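Local coordinates for DNA helicase assembly protein (Enterobacteria phage T4, PDB 1C1K) that loads the replicative helicase onto forked DNA covered by single-strand-binding protein and coordinates leading- and lagging-strand synthesis during phage replication, at residues K56-F59 with Q60-E64; K191-R194 with K195-I199; F167-I170 with I171-D175; I109-K112 with F113-D116. All coordinates share one frame; numbering follows the deposited sequence.

Contact 1. Residues K56-F59 with Q60-E64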
loop_
_atom_site.group_PDB
_atom_site.type_symbol
_atom_site.label_atom_id
_atom_site.label_comp_id
_atom_site.label_asym_id
_atom_site.label_seq_id
_atom_site.Cartn_x
_atom_site.Cartn_y
_atom_site.Cartn_z
ATOM N N LYS A 56 -10.662 5.205 -23.153
ATOM C CA LYS A 56 -10.991 6.506 -22.582
ATOM C C LYS A 56 -12.360 6.532 -21.899
ATOM O O LYS A 56 -12.585 7.318 -20.983
ATOM C CB LYS A 56 -10.885 7.586 -23.661
ATOM C CG LYS A 56 -9.441 7.743 -24.153
ATOM C CD LYS A 56 -9.239 8.943 -25.089
ATOM C CE LYS A 56 -9.722 8.638 -26.497
ATOM N NZ LYS A 56 -8.834 7.676 -27.201
ATOM N N TYR A 57 -13.268 5.658 -22.330
ATOM C CA TYR A 57 -14.606 5.578 -21.739
ATOM C C TYR A 57 -14.539 5.213 -20.253
ATOM O O TYR A 57 -15.393 5.625 -19.473
ATOM C CB TYR A 57 -15.453 4.512 -22.463
ATOM C CG TYR A 57 -15.029 3.094 -22.135
ATOM C CD1 TYR A 57 -15.489 2.452 -20.981
ATOM C CD2 TYR A 57 -14.103 2.428 -22.930
ATOM C CE1 TYR A 57 -15.023 1.192 -20.628
ATOM C CE2 TYR A 57 -13.630 1.163 -22.585
ATOM C CZ TYR A 57 -14.090 0.553 -21.432
ATOM O OH TYR A 57 -13.606 -0.689 -21.083
ATOM N N PHE A 58 -13.537 4.425 -19.863
ATOM C CA PHE A 58 -13.421 3.996 -18.470
ATOM C C PHE A 58 -13.267 5.195 -17.549
ATOM O O PHE A 58 -13.946 5.315 -16.523
ATOM C CB PHE A 58 -12.216 3.058 -18.307
ATOM C CG PHE A 58 -11.970 2.616 -16.879
ATOM C CD1 PHE A 58 -12.775 1.647 -16.288
ATOM C CD2 PHE A 58 -10.916 3.149 -16.143
ATOM C CE1 PHE A 58 -12.531 1.210 -14.977
ATOM C CE2 PHE A 58 -10.662 2.722 -14.838
ATOM C CZ PHE A 58 -11.473 1.749 -14.255
ATOM N N PHE A 59 -12.370 6.094 -17.928
ATOM C CA PHE A 59 -12.112 7.275 -17.129
ATOM C C PHE A 59 -13.305 8.222 -17.180
ATOM O O PHE A 59 -13.607 8.908 -16.201
ATOM C CB PHE A 59 -10.826 7.929 -17.622
ATOM C CG PHE A 59 -9.657 6.979 -17.629
ATOM C CD1 PHE A 59 -9.286 6.312 -18.795
ATOM C CD2 PHE A 59 -8.986 6.680 -16.447
ATOM C CE1 PHE A 59 -8.264 5.349 -18.779
ATOM C CE2 PHE A 59 -7.969 5.722 -16.418
ATOM C CZ PHE A 59 -7.607 5.056 -17.585
ATOM N N GLN A 60 -13.997 8.243 -18.315
ATOM C CA GLN A 60 -15.185 9.081 -18.449
ATOM C C GLN A 60 -16.267 8.596 -17.479
ATOM O O GLN A 60 -16.841 9.389 -16.722
ATOM C CB GLN A 60 -15.720 9.029 -19.884
ATOM C CG GLN A 60 -17.099 9.665 -20.059
ATOM C CD GLN A 60 -17.124 11.145 -19.704
ATOM O OE1 GLN A 60 -18.098 11.641 -19.128
ATOM N NE2 GLN A 60 -16.060 11.855 -20.050
ATOM N N LYS A 61 -16.539 7.294 -17.474
ATOM C CA LYS A 61 -17.564 6.764 -16.578
ATOM C C LYS A 61 -17.244 7.053 -15.107
ATOM O O LYS A 61 -18.116 7.470 -14.342
ATOM C CB LYS A 61 -17.734 5.255 -16.787
ATOM C CG LYS A 61 -18.442 4.876 -18.077
ATOM C CD LYS A 61 -19.816 5.519 -18.168
ATOM C CE LYS A 61 -20.821 4.814 -17.285
ATOM N NZ LYS A 61 -22.214 5.220 -17.630
ATOM N N LEU A 62 -15.992 6.850 -14.711
ATOM C CA LEU A 62 -15.617 7.109 -13.328
ATOM C C LEU A 62 -15.822 8.582 -12.973
ATOM O O LEU A 62 -16.296 8.896 -11.884
ATOM C CB LEU A 62 -14.160 6.721 -13.090
ATOM C CG LEU A 62 -13.908 5.289 -12.610
ATOM C CD1 LEU A 62 -14.545 4.299 -13.559
ATOM C CD2 LEU A 62 -12.401 5.056 -12.516
ATOM N N SER A 63 -15.483 9.474 -13.902
ATOM C CA SER A 63 -15.616 10.913 -13.676
ATOM C C SER A 63 -17.049 11.372 -13.437
ATOM O O SER A 63 -17.288 12.343 -12.718
ATOM C CB SER A 63 -15.041 11.694 -14.864
ATOM O OG SER A 63 -15.999 11.815 -15.905
ATOM N N GLU A 64 -18.005 10.686 -14.049
ATOM C CA GLU A 64 -19.400 11.083 -13.898
ATOM C C GLU A 64 -19.949 10.811 -12.512
ATOM O O GLU A 64 -20.739 11.587 -11.989
ATOM C CB GLU A 64 -20.268 10.350 -14.927
ATOM C CG GLU A 64 -19.919 10.680 -16.367
ATOM C CD GLU A 64 -20.583 9.756 -17.376
ATOM O OE1 GLU A 64 -21.393 8.899 -16.975
ATOM O OE2 GLU A 64 -20.287 9.890 -18.577
#

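Contact 2. Residues K191-R194 with K195-I199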
loop_
_atom_site.group_PDB
_atom_site.type_symbol
_atom_site.label_atom_id
_atom_site.label_comp_id
_atom_site.label_asym_id
_atom_site.label_seq_id
_atom_site.Cartn_x
_atom_site.Cartn_y
_atom_site.Cartn_z
ATOM N N LYS A 191 7.521 1.448 -0.265
ATOM C CA LYS A 191 8.008 2.800 -0.054
ATOM C C LYS A 191 7.057 3.832 -0.651
ATOM O O LYS A 191 6.834 4.889 -0.065
ATOM C CB LYS A 191 9.409 2.951 -0.643
ATOM C CG LYS A 191 10.463 2.157 0.125
ATOM C CD LYS A 191 11.870 2.698 -0.135
ATOM C CE LYS A 191 12.366 2.320 -1.521
ATOM N NZ LYS A 191 12.458 0.848 -1.713
ATOM N N ALA A 192 6.489 3.522 -1.813
ATOM C CA ALA A 192 5.561 4.449 -2.454
ATOM C C ALA A 192 4.323 4.654 -1.580
ATOM O O ALA A 192 3.894 5.786 -1.353
ATOM C CB ALA A 192 5.162 3.927 -3.828
ATOM N N TYR A 193 3.755 3.554 -1.085
ATOM C CA TYR A 193 2.569 3.621 -0.235
ATOM C C TYR A 193 2.908 4.316 1.087
ATOM O O TYR A 193 2.108 5.067 1.633
ATOM C CB TYR A 193 2.044 2.207 0.019
ATOM C CG TYR A 193 0.617 2.103 0.547
ATOM C CD1 TYR A 193 -0.291 3.170 0.435
ATOM C CD2 TYR A 193 0.176 0.931 1.156
ATOM C CE1 TYR A 193 -1.596 3.059 0.921
ATOM C CE2 TYR A 193 -1.124 0.811 1.644
ATOM C CZ TYR A 193 -2.002 1.873 1.525
ATOM O OH TYR A 193 -3.279 1.743 2.026
ATOM N N ARG A 194 4.111 4.071 1.591
ATOM C CA ARG A 194 4.535 4.693 2.838
ATOM C C ARG A 194 4.528 6.222 2.720
ATOM O O ARG A 194 4.253 6.926 3.687
ATOM C CB ARG A 194 5.933 4.179 3.228
ATOM C CG ARG A 194 6.503 4.769 4.518
ATOM C CD ARG A 194 7.789 4.048 4.952
ATOM N NE ARG A 194 8.895 4.266 4.020
ATOM C CZ ARG A 194 10.143 3.835 4.209
ATOM N NH1 ARG A 194 10.465 3.152 5.305
ATOM N NH2 ARG A 194 11.074 4.091 3.299
ATOM N N LYS A 195 4.826 6.735 1.527
ATOM C CA LYS A 195 4.847 8.180 1.304
ATOM C C LYS A 195 3.469 8.825 1.448
ATOM O O LYS A 195 3.352 9.963 1.907
ATOM C CB LYS A 195 5.405 8.492 -0.087
ATOM C CG LYS A 195 6.913 8.307 -0.192
ATOM C CD LYS A 195 7.447 8.760 -1.537
ATOM C CE LYS A 195 8.967 8.639 -1.576
ATOM N NZ LYS A 195 9.617 9.898 -2.038
ATOM N N ILE A 196 2.422 8.105 1.056
ATOM C CA ILE A 196 1.083 8.671 1.159
ATOM C C ILE A 196 0.376 8.320 2.470
ATOM O O ILE A 196 -0.712 8.816 2.745
ATOM C CB ILE A 196 0.195 8.249 -0.036
ATOM C CG1 ILE A 196 0.226 6.741 -0.224
ATOM C CG2 ILE A 196 0.682 8.933 -1.308
ATOM C CD1 ILE A 196 -0.744 6.252 -1.295
ATOM N N LEU A 197 0.996 7.474 3.285
ATOM C CA LEU A 197 0.395 7.102 4.560
ATOM C C LEU A 197 0.934 7.989 5.670
ATOM O O LEU A 197 2.144 8.137 5.821
ATOM C CB LEU A 197 0.690 5.636 4.894
ATOM C CG LEU A 197 -0.126 4.561 4.176
ATOM C CD1 LEU A 197 0.432 3.191 4.531
ATOM C CD2 LEU A 197 -1.594 4.663 4.573
ATOM N N ASN A 198 0.026 8.582 6.439
ATOM C CA ASN A 198 0.385 9.443 7.556
ATOM C C ASN A 198 0.251 8.564 8.791
ATOM O O ASN A 198 -0.856 8.296 9.261
ATOM C CB ASN A 198 -0.580 10.625 7.640
ATOM C CG ASN A 198 -0.129 11.680 8.621
ATOM O OD1 ASN A 198 -0.648 12.795 8.628
ATOM N ND2 ASN A 198 0.843 11.338 9.456
ATOM N N ILE A 199 1.385 8.113 9.312
ATOM C CA ILE A 199 1.379 7.217 10.459
ATOM C C ILE A 199 2.023 7.785 11.709
ATOM O O ILE A 199 3.104 8.369 11.655
ATOM C CB ILE A 199 2.105 5.893 10.104
ATOM C CG1 ILE A 199 1.308 5.132 9.039
ATOM C CG2 ILE A 199 2.323 5.047 11.363
ATOM C CD1 ILE A 199 2.110 4.056 8.332
#

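Contact 3. Residues F167-I170 with I171-D175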
loop_
_atom_site.group_PDB
_atom_site.type_symbol
_atom_site.label_atom_id
_atom_site.label_comp_id
_atom_site.label_asym_id
_atom_site.label_seq_id
_atom_site.Cartn_x
_atom_site.Cartn_y
_atom_site.Cartn_z
ATOM N N PHE A 167 8.041 1.919 13.324
ATOM C CA PHE A 167 8.859 1.913 14.538
ATOM C C PHE A 167 9.938 0.834 14.536
ATOM O O PHE A 167 10.785 0.816 15.424
ATOM C CB PHE A 167 7.987 1.793 15.801
ATOM C CG PHE A 167 7.112 0.573 15.830
ATOM C CD1 PHE A 167 7.544 -0.593 16.451
ATOM C CD2 PHE A 167 5.855 0.588 15.232
ATOM C CE1 PHE A 167 6.739 -1.730 16.475
ATOM C CE2 PHE A 167 5.037 -0.546 15.249
ATOM C CZ PHE A 167 5.483 -1.709 15.872
ATOM N N LEU A 168 9.921 -0.052 13.539
ATOM C CA LEU A 168 10.922 -1.117 13.451
ATOM C C LEU A 168 11.935 -0.929 12.319
ATOM O O LEU A 168 12.920 -1.666 12.237
ATOM C CB LEU A 168 10.240 -2.483 13.308
ATOM C CG LEU A 168 9.344 -2.941 14.469
ATOM C CD1 LEU A 168 8.756 -4.304 14.146
ATOM C CD2 LEU A 168 10.151 -2.994 15.767
ATOM N N ASN A 169 11.687 0.037 11.434
ATOM C CA ASN A 169 12.607 0.330 10.331
ATOM C C ASN A 169 12.945 -0.885 9.454
ATOM O O ASN A 169 14.093 -1.073 9.053
ATOM C CB ASN A 169 13.904 0.929 10.908
ATOM C CG ASN A 169 14.814 1.515 9.836
ATOM O OD1 ASN A 169 16.046 1.454 9.947
ATOM N ND2 ASN A 169 14.218 2.086 8.799
ATOM N N ILE A 170 11.938 -1.691 9.138
ATOM C CA ILE A 170 12.117 -2.897 8.332
ATOM C C ILE A 170 12.489 -2.683 6.867
ATOM O O ILE A 170 13.410 -3.317 6.346
ATOM C CB ILE A 170 10.833 -3.762 8.348
ATOM C CG1 ILE A 170 10.511 -4.216 9.773
ATOM C CG2 ILE A 170 11.002 -4.959 7.436
ATOM C CD1 ILE A 170 9.041 -4.601 9.965
ATOM N N ILE A 171 11.753 -1.804 6.196
ATOM C CA ILE A 171 11.972 -1.548 4.779
ATOM C C ILE A 171 13.375 -1.068 4.447
ATOM O O ILE A 171 14.066 -1.677 3.630
ATOM C CB ILE A 171 10.944 -0.524 4.231
ATOM C CG1 ILE A 171 9.523 -1.088 4.357
ATOM C CG2 ILE A 171 11.247 -0.204 2.769
ATOM C CD1 ILE A 171 8.412 -0.028 4.256
ATOM N N ASP A 172 13.796 0.017 5.082
ATOM C CA ASP A 172 15.114 0.577 4.814
ATOM C C ASP A 172 16.241 -0.403 5.116
ATOM O O ASP A 172 17.197 -0.492 4.358
ATOM C CB ASP A 172 15.301 1.880 5.590
ATOM C CG ASP A 172 14.381 2.990 5.096
ATOM O OD1 ASP A 172 14.343 4.057 5.738
ATOM O OD2 ASP A 172 13.694 2.793 4.068
ATOM N N LYS A 173 16.122 -1.149 6.211
ATOM C CA LYS A 173 17.149 -2.132 6.563
ATOM C C LYS A 173 17.213 -3.252 5.526
ATOM O O LYS A 173 18.290 -3.735 5.189
ATOM C CB LYS A 173 16.868 -2.718 7.945
ATOM C CG LYS A 173 17.057 -1.720 9.068
ATOM C CD LYS A 173 17.679 -2.377 10.280
ATOM C CE LYS A 173 16.633 -2.681 11.335
ATOM N NZ LYS A 173 16.985 -3.912 12.099
ATOM N N HIS A 174 16.059 -3.673 5.020
ATOM C CA HIS A 174 16.029 -4.717 4.007
ATOM C C HIS A 174 16.685 -4.175 2.731
ATOM O O HIS A 174 17.507 -4.846 2.103
ATOM C CB HIS A 174 14.580 -5.131 3.713
ATOM C CG HIS A 174 14.050 -6.206 4.617
ATOM N ND1 HIS A 174 14.091 -6.113 5.992
ATOM C CD2 HIS A 174 13.441 -7.383 4.338
ATOM C CE1 HIS A 174 13.527 -7.186 6.522
ATOM N NE2 HIS A 174 13.124 -7.972 5.539
ATOM N N ASP A 175 16.317 -2.949 2.364
ATOM C CA ASP A 175 16.841 -2.297 1.167
ATOM C C ASP A 175 18.366 -2.185 1.157
ATOM O O ASP A 175 18.998 -2.350 0.113
ATOM C CB ASP A 175 16.248 -0.891 1.030
ATOM C CG ASP A 175 14.892 -0.886 0.350
ATOM O OD1 ASP A 175 14.276 0.199 0.287
ATOM O OD2 ASP A 175 14.445 -1.953 -0.120
HETATM O O HOH W 1 13.905 -4.203 11.709
HETATM O O HOH W 2 12.286 1.624 6.896
#

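Contact 4. Residues I109-K112 with F113-D116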
loop_
_atom_site.group_PDB
_atom_site.type_symbol
_atom_site.label_atom_id
_atom_site.label_comp_id
_atom_site.label_asym_id
_atom_site.label_seq_id
_atom_site.Cartn_x
_atom_site.Cartn_y
_atom_site.Cartn_z
ATOM N N ILE A 109 -8.731 -0.659 9.864
ATOM C CA ILE A 109 -7.280 -0.818 9.897
ATOM C C ILE A 109 -6.665 -1.160 11.261
ATOM O O ILE A 109 -5.771 -2.004 11.341
ATOM C CB ILE A 109 -6.583 0.450 9.333
ATOM C CG1 ILE A 109 -5.080 0.206 9.199
ATOM C CG2 ILE A 109 -6.860 1.645 10.234
ATOM C CD1 ILE A 109 -4.468 0.864 7.983
ATOM N N LYS A 110 -7.133 -0.521 12.327
ATOM C CA LYS A 110 -6.580 -0.793 13.649
ATOM C C LYS A 110 -6.865 -2.222 14.090
ATOM O O LYS A 110 -5.982 -2.903 14.617
ATOM C CB LYS A 110 -7.139 0.182 14.684
ATOM C CG LYS A 110 -6.426 0.106 16.024
ATOM C CD LYS A 110 -7.064 1.041 17.040
ATOM C CE LYS A 110 -6.042 1.972 17.673
ATOM N NZ LYS A 110 -4.915 2.280 16.750
ATOM N N PHE A 111 -8.099 -2.674 13.880
ATOM C CA PHE A 111 -8.480 -4.032 14.251
ATOM C C PHE A 111 -7.694 -5.027 13.406
ATOM O O PHE A 111 -7.247 -6.059 13.905
ATOM C CB PHE A 111 -9.982 -4.239 14.042
ATOM C CG PHE A 111 -10.843 -3.574 15.084
ATOM C CD1 PHE A 111 -12.206 -3.388 14.858
ATOM C CD2 PHE A 111 -10.300 -3.143 16.295
ATOM C CE1 PHE A 111 -13.019 -2.784 15.823
ATOM C CE2 PHE A 111 -11.105 -2.537 17.267
ATOM C CZ PHE A 111 -12.467 -2.359 17.030
ATOM N N LYS A 112 -7.517 -4.718 12.125
ATOM C CA LYS A 112 -6.769 -5.600 11.243
ATOM C C LYS A 112 -5.301 -5.644 11.663
ATOM O O LYS A 112 -4.664 -6.689 11.582
ATOM C CB LYS A 112 -6.888 -5.134 9.786
ATOM C CG LYS A 112 -5.839 -5.725 8.841
ATOM C CD LYS A 112 -6.014 -7.232 8.642
ATOM C CE LYS A 112 -5.136 -7.741 7.505
ATOM N NZ LYS A 112 -5.080 -9.230 7.471
ATOM N N PHE A 113 -4.771 -4.506 12.107
ATOM C CA PHE A 113 -3.378 -4.427 12.558
ATOM C C PHE A 113 -3.226 -5.359 13.767
ATOM O O PHE A 113 -2.303 -6.173 13.833
ATOM C CB PHE A 113 -3.045 -2.974 12.944
ATOM C CG PHE A 113 -1.607 -2.744 13.334
ATOM C CD1 PHE A 113 -0.564 -3.370 12.653
ATOM C CD2 PHE A 113 -1.295 -1.867 14.367
ATOM C CE1 PHE A 113 0.776 -3.118 12.998
ATOM C CE2 PHE A 113 0.044 -1.608 14.720
ATOM C CZ PHE A 113 1.071 -2.234 14.033
ATOM N N GLU A 114 -4.154 -5.250 14.711
ATOM C CA GLU A 114 -4.120 -6.089 15.902
ATOM C C GLU A 114 -4.213 -7.567 15.515
ATOM O O GLU A 114 -3.476 -8.409 16.034
ATOM C CB GLU A 114 -5.263 -5.692 16.845
ATOM C CG GLU A 114 -4.910 -4.477 17.708
ATOM C CD GLU A 114 -6.114 -3.720 18.246
ATOM O OE1 GLU A 114 -7.239 -4.250 18.203
ATOM O OE2 GLU A 114 -5.926 -2.582 18.721
ATOM N N GLU A 115 -5.117 -7.884 14.600
ATOM C CA GLU A 115 -5.282 -9.260 14.142
ATOM C C GLU A 115 -3.966 -9.781 13.563
ATOM O O GLU A 115 -3.498 -10.874 13.911
ATOM C CB GLU A 115 -6.377 -9.317 13.072
ATOM C CG GLU A 115 -6.619 -10.693 12.489
ATOM C CD GLU A 115 -7.605 -10.668 11.337
ATOM O OE1 GLU A 115 -8.009 -9.562 10.913
ATOM O OE2 GLU A 115 -7.975 -11.756 10.856
ATOM N N ASP A 116 -3.367 -8.988 12.678
ATOM C CA ASP A 116 -2.112 -9.365 12.040
ATOM C C ASP A 116 -0.996 -9.566 13.065
ATOM O O ASP A 116 -0.227 -10.521 12.955
ATOM C CB ASP A 116 -1.705 -8.303 11.014
ATOM C CG ASP A 116 -2.552 -8.359 9.751
ATOM O OD1 ASP A 116 -2.392 -7.468 8.888
ATOM O OD2 ASP A 116 -3.374 -9.295 9.614
HETATM O O HOH W 3 -7.568 -10.804 7.846
#

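Contact 1. Residues K56-F59 with Q60-E64
L62 lies across the ring of F58 one helical turn on, an i to i+4 CH-pi contact within the alpha-helix 56-65. Its CD1 methyl sits over one face of the ring, 4.1 Å from the centroid of F58 and 15° off the ring normal, displaced toward the rim. The second methyl works at a different place: L62 CD2 comes to 3.7 Å from F58 CE2, so both methyls stand on the same side of the ring, CD1 over the face and CD2 out toward the CE2-CZ end. F58 can meet them because its CG stands anti to the backbone N (chi1 177°), which lays the ring along the helix in the direction of the following turn. The ring has a further neighbour beside it, with F59 CE2 at its edge and in its plane, while F58 CD2 in turn stands over the centre of the F59 ring. Beyond the segment, F59 makes an edge-to-face pair with Y20, and V19 of helix 16-30 reaches F59, L62 and S63. L71 and F75 of helix 68-81 pack on L62, so this face of the short helix is built into the N-terminal helical domain. The backbone beneath is regular, with K61 N bonded to Y57 O at 2.8 Å and L62 N to F58 O at 3.1 Å. On the buried S63 the hydroxyl turns back to its own helix: S63 OG donates to Q60 O at 2.7 Å, and that same carbonyl oxygen also accepts from E64 N.

Contact 2. Residues K191-R194 with K195-I199
With chi1 at -163°, Y193 CG lies anti to the backbone N and the ring swings toward the end of helix 181-196, where L197 and I196 meet it. L197 takes the other arrangement, CG beside its own backbone N (chi1 -78°), and this lays its isobutyl group over the tyrosine. The motif is a helix C-terminus running straight into a strand, 197-199, which pairs antiparallel with strand 2-4. L197 CD1 stands almost exactly above the middle of the Y193 ring, 3.9 Å from the centroid and 2° off the normal, a CH-pi contact of nearly ideal placement. I196 approaches the same ring differently: its CD1 lies at the edge, in plane, 3.6 Å from Y193 CD1, and the two side chains cross at about a right angle. Thus I196 borders the ring and L197, in the strand, covers a face. Around them, L4 of strand 2-4, I162 of helix 158-168 and I76 and V80 of helix 68-81 also pack on Y193, whose hydroxyl bonds to E159. The helix unwinds here through weak bonds. Y193 O takes two of them, from I196 N and from L197 N, each at 3.1 Å, and L197 N also makes a weak bond to R194 O. Just before this, K195 N is bonded to K191 O at 3.2 Å and more weakly to A192 O. The same Y193 carbonyl is closely packed by the isoleucine too, with I196 CG1 3.1 Å from Y193 O.

Contact 3. Residues F167-I170 with I171-D175
H174 lies alongside I170, the two side chains pointing the same way, with I170 CG2 3.5 Å from H174 CE1. That methyl is anti to the isoleucine's backbone N, on the side of the carbonyl carbon, which puts it beside the imidazole. The carbonyl of I170 takes both the backbone N and the ring ND1 of H174: H174 N donates to I170 O at 3.0 Å, and H174 ND1 adds a weak, strongly bent bond to that oxygen at 2.9 Å. The imidazole is also held by S145, bonded to NE2, and meets W183. All this happens at a helix-to-helix junction, where N169 leaves helix 158-168 with positive phi (54°) and takes the N-cap position of helix 170-177. Its side chain makes no capping bond. Instead a water spans the gap, accepting weakly from N169 ND2 and, at 2.9 Å, from D172 N in the first turn. The N169 amide stands nearly perpendicular to the D172 carboxylate, planes 87° apart, and ND2 comes to 3.4 Å from D172 CB. K173 folds back over the junction; its CG is 3.0 Å from N169 O and 3.4 Å from N169 OD1. Farther along that lysine, NZ forms a salt bridge with E137 and gives a weak bond to the water that donates to L168 O.

Contact 4. Residues I109-K112 with F113-D116
K112 NZ meets D116 OD2 at 2.7 Å, a hydrogen-bonded salt bridge made on the syn lone pair of the oxygen, the side facing OD1. The lysine lays its aliphatic end along the carboxylate as well, with K112 CE 3.1 Å from D116 OD1. A bend at chi2 (67°) turns the otherwise extended chain down the helix toward that acid. A water takes a second bond from K112 NZ at 3.0 Å and passes weakly on to E115 OE2, tying the neighbouring glutamate to the same ammonium group; K112 NZ and E115 OE1 are 4.5 Å apart, too far for a direct salt bridge. D116 itself is fixed from outside: its OD1 accepts from the hydroxyl of T160 and from the backbone N of S157, so each carboxylate oxygen has its own partners in this buried position. The pair belongs to the i to i+4 ladder of the first two turns of helix 109-126, where D116 N is bonded to K112 O at 2.9 Å. On another flank E114 runs beside F111, and its OE1 lies at the ring edge, 3.8 Å from F111 CD2, with ring and carboxylate planes 46° apart. The other oxygen, E114 OE2, rests 3.8 Å from K110 CG, against the lysine's aliphatic part. Farther out, V207 of helix 201-216 packs on K110, F113 and E114, and F113 inserts among T160, L163 and L164 of helix 158-168. A bound iridium ion lies about 5 Å from the K110 side chain.

In the fold
All four contacts are partly buried: buried residues sit beside exposed ones in contacts 1, 2 and 4, while no touching residue of contact 3 is exposed. Measured from contact centre to chain centre, contact 2 lies innermost (about 8 Å) and contact 1 outermost (about 24 Å). Contacts 1 and 2 share leucine methyls over an aromatic ring, one within a continuous helix, the other at a helix-strand switch. Contacts 3 and 4 are more polar, with waters. Contact 3 includes the end of helix 158-168, while contacts 2 and 4 pack against it. Salt bridges K191 to D175 and R194 to D172 join contacts 2 and 3. Contact 4 touches none of the others, though its nearest atoms come within about 4 Å of contact 3.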